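Local coordinates for cell division control protein (Pyrococcus abyssi, PDB 6RPP) that is an intein of the HINT fold, which probably cuts itself out of an MCM-type replicative helicase precursor and joins the flanking sequences by protein splicing, at residues 67-72 against 151-156; 11-16 against 49-54; 81-86 against 113-118; 99-104 against 117-122. The protein carries 2 engineered substitutions. All blocks are in the same frame, centred on the assembly; numbering follows the deposited sequence.

Interaction 1. Residues 67-72 against 151-156; sequences RANIAW and QVPGYH
The carboxamides of N69 and Q151 meet with their planes turned 41° apart. OD1 of N69 lies in the plane of the Q151 amide, whereas NE2 of Q151, donating to it over 2.9 Å, is tilted from the carbonyl plane of N69. This is the margin of an antiparallel sheet in the HINT (intein) fold, where strand 146-151 leads into the loop beside strand 63-75. At the edge of the W72 ring, in plane, a water accepts from NE1 and donates to Q151 OE1, so both ends of the Q151 amide are gripped and its rotation is fixed. P153 also leans on the N69 amide, its CD 3.4 Å from OD1. Q151 makes two backbone bonds: N69 N to Q151 O, 3.0 Å, and Q151 N to I70 O, 2.8 Å. An extended chain, with CG anti to the backbone N (chi1 176°), carries the Q151 amide alongside I70. I70 N, buried here, has no partner in the model. Beyond Q151 the chain stays beside the strand, V152 touching A68 CB with CG2 and bonding to the backbone of A168. Past it, a second water donates to R67 O at 2.7 Å and to P153 O at 2.9 Å.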
loop_
_atom_site.group_PDB
_atom_site.type_symbol
_atom_site.label_atom_id
_atom_site.label_comp_id
_atom_site.label_asym_id
_atom_site.label_seq_id
_atom_site.Cartn_x
_atom_site.Cartn_y
_atom_site.Cartn_z
ATOM N N ARG A 67 8.837 -10.937 -3.271
ATOM C CA ARG A 67 9.197 -10.867 -1.854
ATOM C C ARG A 67 9.229 -9.415 -1.358
ATOM O O ARG A 67 9.681 -8.506 -2.068
ATOM C CB ARG A 67 10.550 -11.555 -1.619
ATOM C CG ARG A 67 10.458 -13.117 -1.655
ATOM C CD ARG A 67 9.937 -13.728 -0.312
ATOM N NE ARG A 67 9.543 -15.143 -0.406
ATOM C CZ ARG A 67 9.189 -15.919 0.628
ATOM N NH1 ARG A 67 9.168 -15.442 1.878
ATOM N NH2 ARG A 67 8.849 -17.189 0.414
ATOM N N ALA A 68 8.689 -9.177 -0.156
ATOM C CA ALA A 68 8.849 -7.902 0.521
ATOM C C ALA A 68 9.891 -8.063 1.611
ATOM O O ALA A 68 9.921 -9.101 2.279
ATOM C CB ALA A 68 7.520 -7.441 1.141
ATOM N N ASN A 69 10.815 -7.089 1.739
ATOM C CA ASN A 69 11.946 -7.307 2.652
ATOM C C ASN A 69 12.153 -6.230 3.717
ATOM O O ASN A 69 13.028 -6.406 4.582
ATOM C CB ASN A 69 13.252 -7.524 1.841
ATOM C CG ASN A 69 13.663 -6.304 0.994
ATOM O OD1 ASN A 69 12.888 -5.434 0.766
ATOM N ND2 ASN A 69 14.925 -6.270 0.563
ATOM N N ILE A 70 11.378 -5.143 3.708
ATOM C CA ILE A 70 11.424 -4.161 4.795
ATOM C C ILE A 70 9.997 -3.760 5.170
ATOM O O ILE A 70 9.141 -3.539 4.301
ATOM C CB ILE A 70 12.224 -2.893 4.400
ATOM C CG1 ILE A 70 13.671 -3.205 4.013
ATOM C CG2 ILE A 70 12.140 -1.831 5.504
ATOM C CD1 ILE A 70 14.568 -3.397 5.184
ATOM N N ALA A 71 9.764 -3.689 6.481
ATOM C CA ALA A 71 8.517 -3.241 7.088
ATOM C C ALA A 71 8.733 -1.841 7.666
ATOM O O ALA A 71 9.728 -1.594 8.366
ATOM C CB ALA A 71 8.090 -4.183 8.200
ATOM N N TRP A 72 7.792 -0.934 7.380
ATOM C CA TRP A 72 7.867 0.464 7.759
ATOM C C TRP A 72 6.712 0.852 8.664
ATOM O O TRP A 72 5.567 0.550 8.356
ATOM C CB TRP A 72 7.787 1.357 6.517
ATOM C CG TRP A 72 9.014 1.453 5.802
ATOM C CD1 TRP A 72 9.369 0.781 4.640
ATOM C CD2 TRP A 72 10.135 2.253 6.157
ATOM N NE1 TRP A 72 10.646 1.134 4.283
ATOM C CE2 TRP A 72 11.129 2.041 5.180
ATOM C CE3 TRP A 72 10.385 3.150 7.191
ATOM C CZ2 TRP A 72 12.352 2.694 5.221
ATOM C CZ3 TRP A 72 11.600 3.803 7.223
ATOM C CH2 TRP A 72 12.564 3.571 6.255
ATOM N N GLN A 151 8.429 -2.646 1.712
ATOM C CA GLN A 151 9.297 -2.500 0.549
ATOM C C GLN A 151 9.260 -3.757 -0.303
ATOM O O GLN A 151 9.455 -4.857 0.212
ATOM C CB GLN A 151 10.731 -2.190 0.941
ATOM C CG GLN A 151 11.643 -2.146 -0.290
ATOM C CD GLN A 151 13.059 -1.783 0.026
ATOM O OE1 GLN A 151 13.404 -0.604 0.099
ATOM N NE2 GLN A 151 13.897 -2.798 0.245
ATOM N N VAL A 152 9.036 -3.597 -1.613
ATOM C CA VAL A 152 8.991 -4.735 -2.532
ATOM C C VAL A 152 9.991 -4.498 -3.650
ATOM O O VAL A 152 9.690 -3.791 -4.626
ATOM C CB VAL A 152 7.593 -4.973 -3.121
ATOM C CG1 VAL A 152 7.611 -6.247 -4.004
ATOM C CG2 VAL A 152 6.541 -5.149 -1.963
ATOM N N PRO A 153 11.169 -5.099 -3.584
ATOM C CA PRO A 153 12.187 -4.806 -4.586
ATOM C C PRO A 153 11.707 -5.141 -5.972
ATOM O O PRO A 153 11.103 -6.191 -6.198
ATOM C CB PRO A 153 13.362 -5.704 -4.183
ATOM C CG PRO A 153 13.190 -5.740 -2.664
ATOM C CD PRO A 153 11.718 -5.836 -2.435
ATOM N N GLY A 154 12.063 -4.258 -6.905
ATOM C CA GLY A 154 11.759 -4.390 -8.310
ATOM C C GLY A 154 10.427 -3.723 -8.564
ATOM O O GLY A 154 10.359 -2.643 -9.172
ATOM N N TYR A 155 9.394 -4.276 -7.942
ATOM C CA TYR A 155 8.024 -3.999 -8.326
ATOM C C TYR A 155 7.478 -2.728 -7.692
ATOM O O TYR A 155 6.625 -2.066 -8.284
ATOM C CB TYR A 155 7.124 -5.134 -7.859
ATOM C CG TYR A 155 7.371 -6.411 -8.621
ATOM C CD1 TYR A 155 6.748 -6.603 -9.839
ATOM C CD2 TYR A 155 8.209 -7.404 -8.112
ATOM C CE1 TYR A 155 6.930 -7.740 -10.562
ATOM C CE2 TYR A 155 8.448 -8.556 -8.871
ATOM C CZ TYR A 155 7.760 -8.708 -10.059
ATOM O OH TYR A 155 7.946 -9.870 -10.768
ATOM N N HIS A 156 7.891 -2.431 -6.469
ATOM C CA HIS A 156 7.335 -1.274 -5.751
ATOM C C HIS A 156 5.819 -1.289 -5.642
ATOM O O HIS A 156 5.174 -0.227 -5.666
ATOM C CB HIS A 156 7.732 0.023 -6.453
ATOM C CG HIS A 156 9.125 0.454 -6.197
ATOM N ND1 HIS A 156 9.496 1.110 -5.048
ATOM C CD2 HIS A 156 10.231 0.395 -6.978
ATOM C CE1 HIS A 156 10.782 1.419 -5.126
ATOM N NE2 HIS A 156 11.261 0.950 -6.265
HETATM O O HOH W 1 10.825 -8.594 -4.556
HETATM O O HOH W 2 12.459 0.723 2.138
#

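Interaction 2. Residues 11-16 against 49-54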
loop_
_atom_site.group_PDB
_atom_site.type_symbol
_atom_site.label_atom_id
_atom_site.label_comp_id
_atom_site.label_asym_id
_atom_site.label_seq_id
_atom_site.Cartn_x
_atom_site.Cartn_y
_atom_site.Cartn_z
ATOM N N VAL A 11 -3.042 -7.226 3.315
ATOM C CA VAL A 11 -2.081 -7.659 2.296
ATOM C C VAL A 11 -2.374 -9.093 1.919
ATOM O O VAL A 11 -2.494 -9.957 2.799
ATOM C CB VAL A 11 -0.653 -7.550 2.849
ATOM C CG1 VAL A 11 0.360 -7.976 1.821
ATOM C CG2 VAL A 11 -0.382 -6.053 3.288
ATOM N N VAL A 12 -2.488 -9.359 0.612
ATOM C CA VAL A 12 -2.612 -10.734 0.128
ATOM C C VAL A 12 -1.244 -11.418 0.132
ATOM O O VAL A 12 -0.290 -10.990 -0.531
ATOM C CB VAL A 12 -3.270 -10.751 -1.255
ATOM C CG1 VAL A 12 -3.464 -12.201 -1.757
ATOM C CG2 VAL A 12 -4.588 -10.063 -1.214
ATOM N N LEU A 13 -1.104 -12.447 0.948
ATOM C CA LEU A 13 0.133 -13.200 0.995
ATOM C C LEU A 13 0.120 -14.303 -0.064
ATOM O O LEU A 13 -0.928 -14.869 -0.390
ATOM C CB LEU A 13 0.336 -13.807 2.387
ATOM C CG LEU A 13 0.411 -12.762 3.489
ATOM C CD1 LEU A 13 0.403 -13.448 4.871
ATOM C CD2 LEU A 13 1.608 -11.872 3.334
ATOM N N GLY A 14 1.293 -14.565 -0.648
ATOM C CA GLY A 14 1.379 -15.599 -1.661
ATOM C C GLY A 14 1.251 -16.990 -1.119
ATOM O O GLY A 14 1.137 -17.939 -1.901
ATOM N N ASN A 15 1.320 -17.152 0.208
ATOM C CA ASN A 15 1.385 -18.487 0.760
ATOM C C ASN A 15 0.624 -18.599 2.062
ATOM O O ASN A 15 0.992 -19.405 2.907
ATOM C CB ASN A 15 2.851 -18.888 0.970
ATOM C CG ASN A 15 3.654 -17.866 1.826
ATOM O OD1 ASN A 15 3.148 -16.821 2.276
ATOM N ND2 ASN A 15 4.935 -18.204 2.056
ATOM N N GLY A 16 -0.387 -17.769 2.257
ATOM C CA GLY A 16 -1.297 -17.964 3.363
ATOM C C GLY A 16 -2.467 -17.009 3.235
ATOM O O GLY A 16 -2.571 -16.248 2.281
ATOM N N ILE A 49 11.873 -7.954 7.082
ATOM C CA ILE A 49 10.867 -9.006 6.965
ATOM C C ILE A 49 11.235 -9.880 5.785
ATOM O O ILE A 49 12.108 -9.544 4.971
ATOM C CB ILE A 49 9.428 -8.505 6.713
ATOM C CG1 ILE A 49 9.438 -7.524 5.558
ATOM C CG2 ILE A 49 8.810 -7.929 7.904
ATOM C CD1 ILE A 49 7.994 -7.096 5.174
ATOM N N ASP A 50 10.547 -11.041 5.689
ATOM C CA ASP A 50 10.670 -11.941 4.549
ATOM C C ASP A 50 9.306 -12.580 4.271
ATOM O O ASP A 50 9.007 -13.672 4.755
ATOM C CB ASP A 50 11.746 -13.007 4.814
ATOM C CG ASP A 50 11.990 -13.931 3.640
ATOM O OD1 ASP A 50 11.454 -13.732 2.525
ATOM O OD2 ASP A 50 12.799 -14.881 3.820
ATOM N N ILE A 51 8.489 -11.936 3.451
ATOM C CA ILE A 51 7.162 -12.453 3.175
ATOM C C ILE A 51 6.926 -12.409 1.670
ATOM O O ILE A 51 7.666 -11.766 0.927
ATOM C CB ILE A 51 6.066 -11.659 3.923
ATOM C CG1 ILE A 51 6.014 -10.246 3.394
ATOM C CG2 ILE A 51 6.373 -11.618 5.406
ATOM C CD1 ILE A 51 4.935 -9.448 4.057
ATOM N N GLU A 52 5.936 -13.168 1.228
ATOM C CA GLU A 52 5.611 -13.286 -0.187
ATOM C C GLU A 52 4.318 -12.504 -0.420
ATOM O O GLU A 52 3.314 -12.751 0.256
ATOM C CB GLU A 52 5.461 -14.756 -0.572
ATOM C CG GLU A 52 5.234 -14.969 -2.037
ATOM C CD GLU A 52 5.183 -16.435 -2.384
ATOM O OE1 GLU A 52 6.018 -16.875 -3.201
ATOM O OE2 GLU A 52 4.325 -17.147 -1.824
ATOM N N VAL A 53 4.356 -11.546 -1.340
ATOM C CA VAL A 53 3.181 -10.731 -1.651
ATOM C C VAL A 53 2.891 -10.995 -3.116
ATOM O O VAL A 53 3.647 -11.737 -3.768
ATOM C CB VAL A 53 3.432 -9.252 -1.393
ATOM C CG1 VAL A 53 3.616 -9.020 0.133
ATOM C CG2 VAL A 53 4.585 -8.774 -2.231
ATOM N N TYR A 54 1.836 -10.371 -3.636
ATOM C CA TYR A 54 1.557 -10.363 -5.068
ATOM C C TYR A 54 1.809 -8.953 -5.584
ATOM O O TYR A 54 1.349 -7.980 -4.977
ATOM C CB TYR A 54 0.106 -10.775 -5.368
ATOM C CG TYR A 54 -0.122 -12.261 -5.185
ATOM C CD1 TYR A 54 0.290 -13.163 -6.166
ATOM C CD2 TYR A 54 -0.715 -12.755 -4.032
ATOM C CE1 TYR A 54 0.096 -14.500 -5.998
ATOM C CE2 TYR A 54 -0.924 -14.089 -3.868
ATOM C CZ TYR A 54 -0.520 -14.956 -4.856
ATOM O OH TYR A 54 -0.716 -16.298 -4.711
HETATM O O HOH W 3 0.119 -8.766 -1.922
HETATM O O HOH W 4 4.699 -14.846 3.305
#
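G14 and E52 hold the centre of the contact: G14 N donates to E52 O at 2.9 Å along a nearly straight line (165° at the hydrogen), though it stands above the carbonyl plane and not on a lone pair. The same oxygen also receives a CA-H...O contact from L13. E52 itself reaches over the turn, its CG anti to the backbone N (chi1 -175°) and the rest extended, which brings the carboxylate over the G14 carbonyl, OE2 3.2 Å from G14 C, with N15 CB next. On the other flank the Y54 ring lies obliquely against the chain; CE2 comes within 3.5 Å of G14 CA, and CD2 within 3.6 Å of V12 CG1. L13 CD2 approaches I51 CD1 more loosely, and deeper in V11 CG1 packs on V53 CG1 at 3.8 Å.

Two waters add bridges, one between backbones and one to a side chain. The first accepts a hydrogen bond from Y54 N and lies 2.7 Å from V12 O, to which it probably donates; the second accepts from E52 N and donates to N15 OD1 at 2.7 Å. Further out, V11 rests on I21 and I24 of helix 21-35 and on F158, V12 bonds to the backbone of L159, and V53 is tied to A66 of the next strand. A turn between the short strands 10-11 and 19-20 is thus laid across the long strand 44-56, as part of the beta-rich HINT fold of inteins.

Interaction 3. Residues 81-86 against 113-118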
loop_
_atom_site.group_PDB
_atom_site.type_symbol
_atom_site.label_atom_id
_atom_site.label_comp_id
_atom_site.label_asym_id
_atom_site.label_seq_id
_atom_site.Cartn_x
_atom_site.Cartn_y
_atom_site.Cartn_z
ATOM N N MET A 81 -6.684 9.990 3.786
ATOM C CA MET A 81 -7.660 9.962 2.695
ATOM C C MET A 81 -8.245 8.573 2.562
ATOM O O MET A 81 -7.509 7.589 2.518
ATOM C CB MET A 81 -7.052 10.367 1.330
ATOM C CG MET A 81 -6.398 11.702 1.238
ATOM S SD MET A 81 -7.740 12.832 1.051
ATOM C CE MET A 81 -6.861 14.357 0.695
ATOM N N LEU A 82 -9.557 8.500 2.413
ATOM C CA LEU A 82 -10.224 7.256 2.054
ATOM C C LEU A 82 -10.472 7.317 0.562
ATOM O O LEU A 82 -11.144 8.232 0.083
ATOM C CB LEU A 82 -11.538 7.091 2.838
ATOM C CG LEU A 82 -12.575 6.122 2.273
ATOM C CD1 LEU A 82 -12.025 4.701 2.373
ATOM C CD2 LEU A 82 -13.907 6.279 3.017
ATOM N N VAL A 83 -9.989 6.316 -0.159
ATOM C CA VAL A 83 -10.116 6.262 -1.612
ATOM C C VAL A 83 -11.048 5.127 -1.940
ATOM O O VAL A 83 -10.845 4.009 -1.452
ATOM C CB VAL A 83 -8.758 6.058 -2.275
ATOM C CG1 VAL A 83 -8.898 5.864 -3.816
ATOM C CG2 VAL A 83 -7.884 7.215 -1.946
ATOM N N LYS A 84 -12.111 5.416 -2.690
ATOM C CA LYS A 84 -13.090 4.405 -3.064
ATOM C C LYS A 84 -13.193 4.333 -4.578
ATOM O O LYS A 84 -13.229 5.383 -5.240
ATOM C CB LYS A 84 -14.488 4.713 -2.479
ATOM C CG LYS A 84 -14.552 4.763 -0.950
ATOM C CD LYS A 84 -15.932 5.238 -0.499
ATOM C CE LYS A 84 -16.990 4.200 -0.781
ATOM N NZ LYS A 84 -18.330 4.678 -0.228
ATOM N N THR A 85 -13.279 3.118 -5.140
ATOM C CA THR A 85 -13.358 2.966 -6.589
ATOM C C THR A 85 -14.752 2.504 -7.019
ATOM O O THR A 85 -15.562 2.021 -6.210
ATOM C CB THR A 85 -12.339 1.968 -7.147
ATOM O OG1 THR A 85 -12.735 0.627 -6.770
ATOM C CG2 THR A 85 -10.911 2.243 -6.654
ATOM N N ARG A 86 -15.041 2.668 -8.320
ATOM C CA ARG A 86 -16.344 2.238 -8.837
ATOM C C ARG A 86 -16.492 0.724 -8.777
ATOM O O ARG A 86 -17.618 0.233 -8.624
ATOM C CB ARG A 86 -16.534 2.763 -10.248
ATOM C CG ARG A 86 -16.923 4.211 -10.171
ATOM C CD ARG A 86 -17.331 4.842 -11.506
ATOM N NE ARG A 86 -16.630 6.112 -11.685
ATOM C CZ ARG A 86 -17.047 7.284 -11.210
ATOM N NH1 ARG A 86 -16.316 8.374 -11.404
ATOM N NH2 ARG A 86 -18.186 7.371 -10.533
ATOM N N ARG A 113 -4.038 12.716 -2.754
ATOM C CA ARG A 113 -4.666 14.030 -2.671
ATOM C C ARG A 113 -4.794 14.716 -4.025
ATOM O O ARG A 113 -5.478 15.745 -4.112
ATOM C CB ARG A 113 -3.880 14.942 -1.730
ATOM C CG ARG A 113 -2.491 15.349 -2.209
ATOM C CD ARG A 113 -1.815 16.232 -1.154
ATOM N NE ARG A 113 -0.427 16.527 -1.511
ATOM C CZ ARG A 113 0.479 16.997 -0.661
ATOM N NH1 ARG A 113 0.146 17.228 0.605
ATOM N NH2 ARG A 113 1.717 17.232 -1.082
ATOM N N ASP A 114 -4.149 14.187 -5.068
ATOM C CA ASP A 114 -4.246 14.730 -6.427
ATOM C C ASP A 114 -5.188 13.908 -7.312
ATOM O O ASP A 114 -5.444 14.308 -8.457
ATOM C CB ASP A 114 -2.851 14.760 -7.082
ATOM C CG ASP A 114 -1.851 15.638 -6.327
ATOM O OD1 ASP A 114 -2.275 16.394 -5.433
ATOM O OD2 ASP A 114 -0.636 15.569 -6.626
ATOM N N LEU A 115 -5.712 12.788 -6.800
ATOM C CA LEU A 115 -6.655 11.966 -7.564
ATOM C C LEU A 115 -7.972 12.679 -7.784
ATOM O O LEU A 115 -8.459 13.428 -6.923
ATOM C CB LEU A 115 -6.981 10.672 -6.840
ATOM C CG LEU A 115 -5.927 9.588 -6.709
ATOM C CD1 LEU A 115 -6.524 8.516 -5.802
ATOM C CD2 LEU A 115 -5.659 8.975 -8.031
ATOM N N GLU A 116 -8.532 12.453 -8.952
ATOM C CA GLU A 116 -9.834 12.992 -9.285
ATOM C C GLU A 116 -10.773 11.831 -9.567
ATOM O O GLU A 116 -10.343 10.763 -10.006
ATOM C CB GLU A 116 -9.769 13.927 -10.497
ATOM C CG GLU A 116 -8.724 15.043 -10.368
ATOM C CD GLU A 116 -9.216 16.255 -9.579
ATOM O OE1 GLU A 116 -10.365 16.705 -9.802
ATOM O OE2 GLU A 116 -8.434 16.772 -8.746
ATOM N N GLU A 117 -12.061 12.058 -9.328
ATOM C CA GLU A 117 -13.032 11.057 -9.731
ATOM C C GLU A 117 -12.910 10.758 -11.213
ATOM O O GLU A 117 -12.821 11.678 -12.043
ATOM C CB GLU A 117 -14.444 11.526 -9.386
ATOM C CG GLU A 117 -14.546 11.801 -7.898
ATOM C CD GLU A 117 -15.924 12.261 -7.447
ATOM O OE1 GLU A 117 -16.863 12.295 -8.288
ATOM O OE2 GLU A 117 -16.042 12.574 -6.235
ATOM N N GLY A 118 -12.909 9.456 -11.540
ATOM C CA GLY A 118 -12.725 8.981 -12.902
ATOM C C GLY A 118 -11.314 8.517 -13.217
ATOM O O GLY A 118 -11.123 7.787 -14.203
#
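V83 packs against L115, the two side chains crossing at about a right angle, with CG1 of V83 4.1 Å from CD1 of L115. Both residues are buried and both project toward the opposite segment, which brings the branches together although the backbones stay well apart, with CA atoms of paired residues 7.4 Å or more from each other. The two segments run in nearly the same direction, and no hydrogen bond passes between them.

On one flank of this pair M81 leans out to R113. Its chain is bent at the second torsion (chi2 -80°), and the bend carries the methyl CE to within 3.9 Å of R113 CB. R113 offers the root of its chain here, while its guanidinium leads away from M81.

On the other flank R86 spans the gap. G118 lies at the edge of the R86 guanidinium, near its plane, with G118 N 3.6 Å from NH1, while E117 comes no closer to NH1 than 4.2 Å, with its C and CB. The carboxylate of E117 stays apart, OE1 being 5.0 Å from R86 NH1, so any pull between the opposite charges is probably mild. The firm polar partner of R86 is E133, which forms a salt bridge with NE.

Around the contact, V83 also touches I91 of the edge strand 90-93 and F99 of strand 98-103. L115 is packed on F99, V101 and I137, so the loop that joins strands 106-111 and 120-125 lies against the face of the antiparallel sheet that carries V83, F99, V101 and I137.

Interaction 4. Residues 99-104 against 117-122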
loop_
_atom_site.group_PDB
_atom_site.type_symbol
_atom_site.label_atom_id
_atom_site.label_comp_id
_atom_site.label_asym_id
_atom_site.label_seq_id
_atom_site.Cartn_x
_atom_site.Cartn_y
_atom_site.Cartn_z
ATOM N N PHE A 99 -0.629 6.430 -6.347
ATOM C CA PHE A 99 -1.349 5.383 -7.042
ATOM C C PHE A 99 -0.878 5.354 -8.480
ATOM O O PHE A 99 -0.508 6.375 -9.030
ATOM C CB PHE A 99 -2.875 5.629 -7.026
ATOM C CG PHE A 99 -3.490 5.381 -5.704
ATOM C CD1 PHE A 99 -3.430 6.372 -4.729
ATOM C CD2 PHE A 99 -4.187 4.245 -5.445
ATOM C CE1 PHE A 99 -4.010 6.169 -3.462
ATOM C CE2 PHE A 99 -4.752 4.007 -4.187
ATOM C CZ PHE A 99 -4.698 4.970 -3.198
ATOM N N PHE A 100 -0.835 4.154 -9.055
ATOM C CA PHE A 100 -0.693 3.991 -10.497
ATOM C C PHE A 100 -1.977 4.433 -11.189
ATOM O O PHE A 100 -3.049 3.889 -10.891
ATOM C CB PHE A 100 -0.429 2.520 -10.825
ATOM C CG PHE A 100 0.731 1.932 -10.058
ATOM C CD1 PHE A 100 2.035 2.216 -10.432
ATOM C CD2 PHE A 100 0.505 1.127 -8.962
ATOM C CE1 PHE A 100 3.105 1.691 -9.721
ATOM C CE2 PHE A 100 1.559 0.609 -8.240
ATOM C CZ PHE A 100 2.850 0.867 -8.615
ATOM N N VAL A 101 -1.882 5.385 -12.126
ATOM C CA VAL A 101 -3.053 5.866 -12.855
ATOM C C VAL A 101 -2.808 5.678 -14.337
ATOM O O VAL A 101 -1.793 6.141 -14.871
ATOM C CB VAL A 101 -3.373 7.349 -12.570
ATOM C CG1 VAL A 101 -4.526 7.814 -13.453
ATOM C CG2 VAL A 101 -3.730 7.516 -11.090
ATOM N N LEU A 102 -3.756 5.056 -15.012
ATOM C CA LEU A 102 -3.668 4.890 -16.451
ATOM C C LEU A 102 -4.389 6.054 -17.110
ATOM O O LEU A 102 -5.608 6.180 -16.994
ATOM C CB LEU A 102 -4.297 3.567 -16.859
ATOM C CG LEU A 102 -4.428 3.333 -18.361
ATOM C CD1 LEU A 102 -3.068 3.097 -19.010
ATOM C CD2 LEU A 102 -5.375 2.163 -18.614
ATOM N N GLU A 103 -3.652 6.905 -17.814
ATOM C CA GLU A 103 -4.276 8.055 -18.440
ATOM C C GLU A 103 -3.743 8.151 -19.856
ATOM O O GLU A 103 -2.526 8.246 -20.055
ATOM C CB GLU A 103 -4.005 9.327 -17.636
ATOM C CG GLU A 103 -5.142 10.329 -17.678
ATOM C CD GLU A 103 -5.021 11.376 -16.590
ATOM O OE1 GLU A 103 -5.847 11.367 -15.653
ATOM O OE2 GLU A 103 -4.090 12.202 -16.669
ATOM N N GLU A 104 -4.654 8.069 -20.830
ATOM C CA GLU A 104 -4.350 8.153 -22.256
ATOM C C GLU A 104 -3.184 7.239 -22.631
ATOM O O GLU A 104 -2.169 7.657 -23.194
ATOM C CB GLU A 104 -4.095 9.603 -22.677
ATOM C CG GLU A 104 -5.323 10.511 -22.535
ATOM C CD GLU A 104 -5.043 11.768 -21.727
ATOM O OE1 GLU A 104 -5.831 12.736 -21.826
ATOM O OE2 GLU A 104 -4.030 11.793 -20.999
ATOM N N GLU A 117 -12.061 12.058 -9.328
ATOM C CA GLU A 117 -13.032 11.057 -9.731
ATOM C C GLU A 117 -12.910 10.758 -11.213
ATOM O O GLU A 117 -12.821 11.678 -12.043
ATOM C CB GLU A 117 -14.444 11.526 -9.386
ATOM C CG GLU A 117 -14.546 11.801 -7.898
ATOM C CD GLU A 117 -15.924 12.261 -7.447
ATOM O OE1 GLU A 117 -16.863 12.295 -8.288
ATOM O OE2 GLU A 117 -16.042 12.574 -6.235
ATOM N N GLY A 118 -12.909 9.456 -11.540
ATOM C CA GLY A 118 -12.725 8.981 -12.902
ATOM C C GLY A 118 -11.314 8.517 -13.217
ATOM O O GLY A 118 -11.123 7.787 -14.203
ATOM N N ASN A 119 -10.321 8.948 -12.434
ATOM C CA ASN A 119 -8.958 8.463 -12.638
ATOM C C ASN A 119 -8.961 6.950 -12.456
ATOM O O ASN A 119 -9.465 6.433 -11.450
ATOM C CB ASN A 119 -7.976 9.081 -11.635
ATOM C CG ASN A 119 -7.671 10.570 -11.861
ATOM O OD1 ASN A 119 -7.067 11.155 -10.945
ATOM N ND2 ASN A 119 -8.018 11.164 -13.009
ATOM N N LYS A 120 -8.406 6.225 -13.418
ATOM C CA LYS A 120 -8.370 4.754 -13.310
ATOM C C LYS A 120 -7.111 4.256 -12.585
ATOM O O LYS A 120 -5.983 4.541 -13.000
ATOM C CB LYS A 120 -8.450 4.167 -14.727
ATOM C CG LYS A 120 -9.803 4.412 -15.364
ATOM C CD LYS A 120 -9.862 3.770 -16.754
ATOM C CE LYS A 120 -11.273 3.788 -17.280
ATOM N NZ LYS A 120 -11.383 3.111 -18.616
ATOM N N ILE A 121 -7.304 3.443 -11.533
ATOM C CA ILE A 121 -6.189 2.917 -10.754
ATOM C C ILE A 121 -6.179 1.403 -10.905
ATOM O O ILE A 121 -7.165 0.780 -11.298
ATOM C CB ILE A 121 -6.214 3.310 -9.247
ATOM C CG1 ILE A 121 -7.474 2.813 -8.544
ATOM C CG2 ILE A 121 -6.096 4.865 -9.142
ATOM C CD1 ILE A 121 -7.348 2.812 -7.030
ATOM N N ALA A 122 -5.052 0.806 -10.553
ATOM C CA ALA A 122 -4.835 -0.604 -10.813
ATOM C C ALA A 122 -5.399 -1.480 -9.691
ATOM O O ALA A 122 -5.084 -1.272 -8.521
ATOM C CB ALA A 122 -3.330 -0.846 -10.963
HETATM O O HOH W 5 -3.073 2.085 -8.826
HETATM O O HOH W 6 -7.586 7.546 -15.848
#
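Strands 98-103 and 120-125, neighbours in an antiparallel sheet, come together where V101 lies opposite I121, CA to CA 4.8 Å. Their short segments run at 131° to each other, well off a straight antiparallel course, and one direct hydrogen bond joins them: L102 N donates to K120 O at 3.0 Å, in the plane of that carbonyl. The oxygen is shared with V101 CA, which makes a CA-H...O contact to it, and I121 CA returns the same kind of contact to F100 O at 3.3 Å.

Where the strands diverge, water takes over. One molecule accepts from A122 N and donates to F100 O; another accepts from K120 N at 2.9 Å and donates to L102 O. The pairing therefore continues on both sides of the direct bond. In this sheet of the HINT fold, strand 128-140 lies on the far side of 120-125 and strand 106-111 on the far side of 98-103.

The face carrying F99, V101 and I121 is buried and apolar. I121 places CG1 between its backbone N and carbonyl carbon (chi1 60°), which swings CD1 to the F99 ring, 3.8 Å from CD2, at an oblique approach. CG2 of I121 meets V101 CG2 at 4.1 Å, and V101 CG1 touches N119 CB. F99 and V101 both continue onto L115; on the other face F100 and A122 touch through their CB atoms. At the loop end the amide of N119 is placed by its OD1, which accepts from E116 N and from NH1 of R110, a residue of strand 106-111 that also pairs with the poorly ordered E103.

How the interactions relate
Interactions 1 and 2 lie side by side, centres 11 Å apart, on adjacent strands 44-56 and 63-75 of one antiparallel sheet; the salt bridge from R67 NH1 to D50 OD1 ties them directly. Interactions 3 and 4 form a second pair, centres about 9 Å apart, sharing E117 and G118 and the six-stranded sheet, where V83, F99, V101, L115, T85 and I121 pack together. Between the pairs, centres are 23 to 26 Å apart, and the bridge is slight: H156 O against F100 CZ. Along the chain interaction 2 closes first, while 3 and 4 nest inside the loop closed by interaction 1, so the late return of 151-156 brings the C-terminal part back to the first sheet.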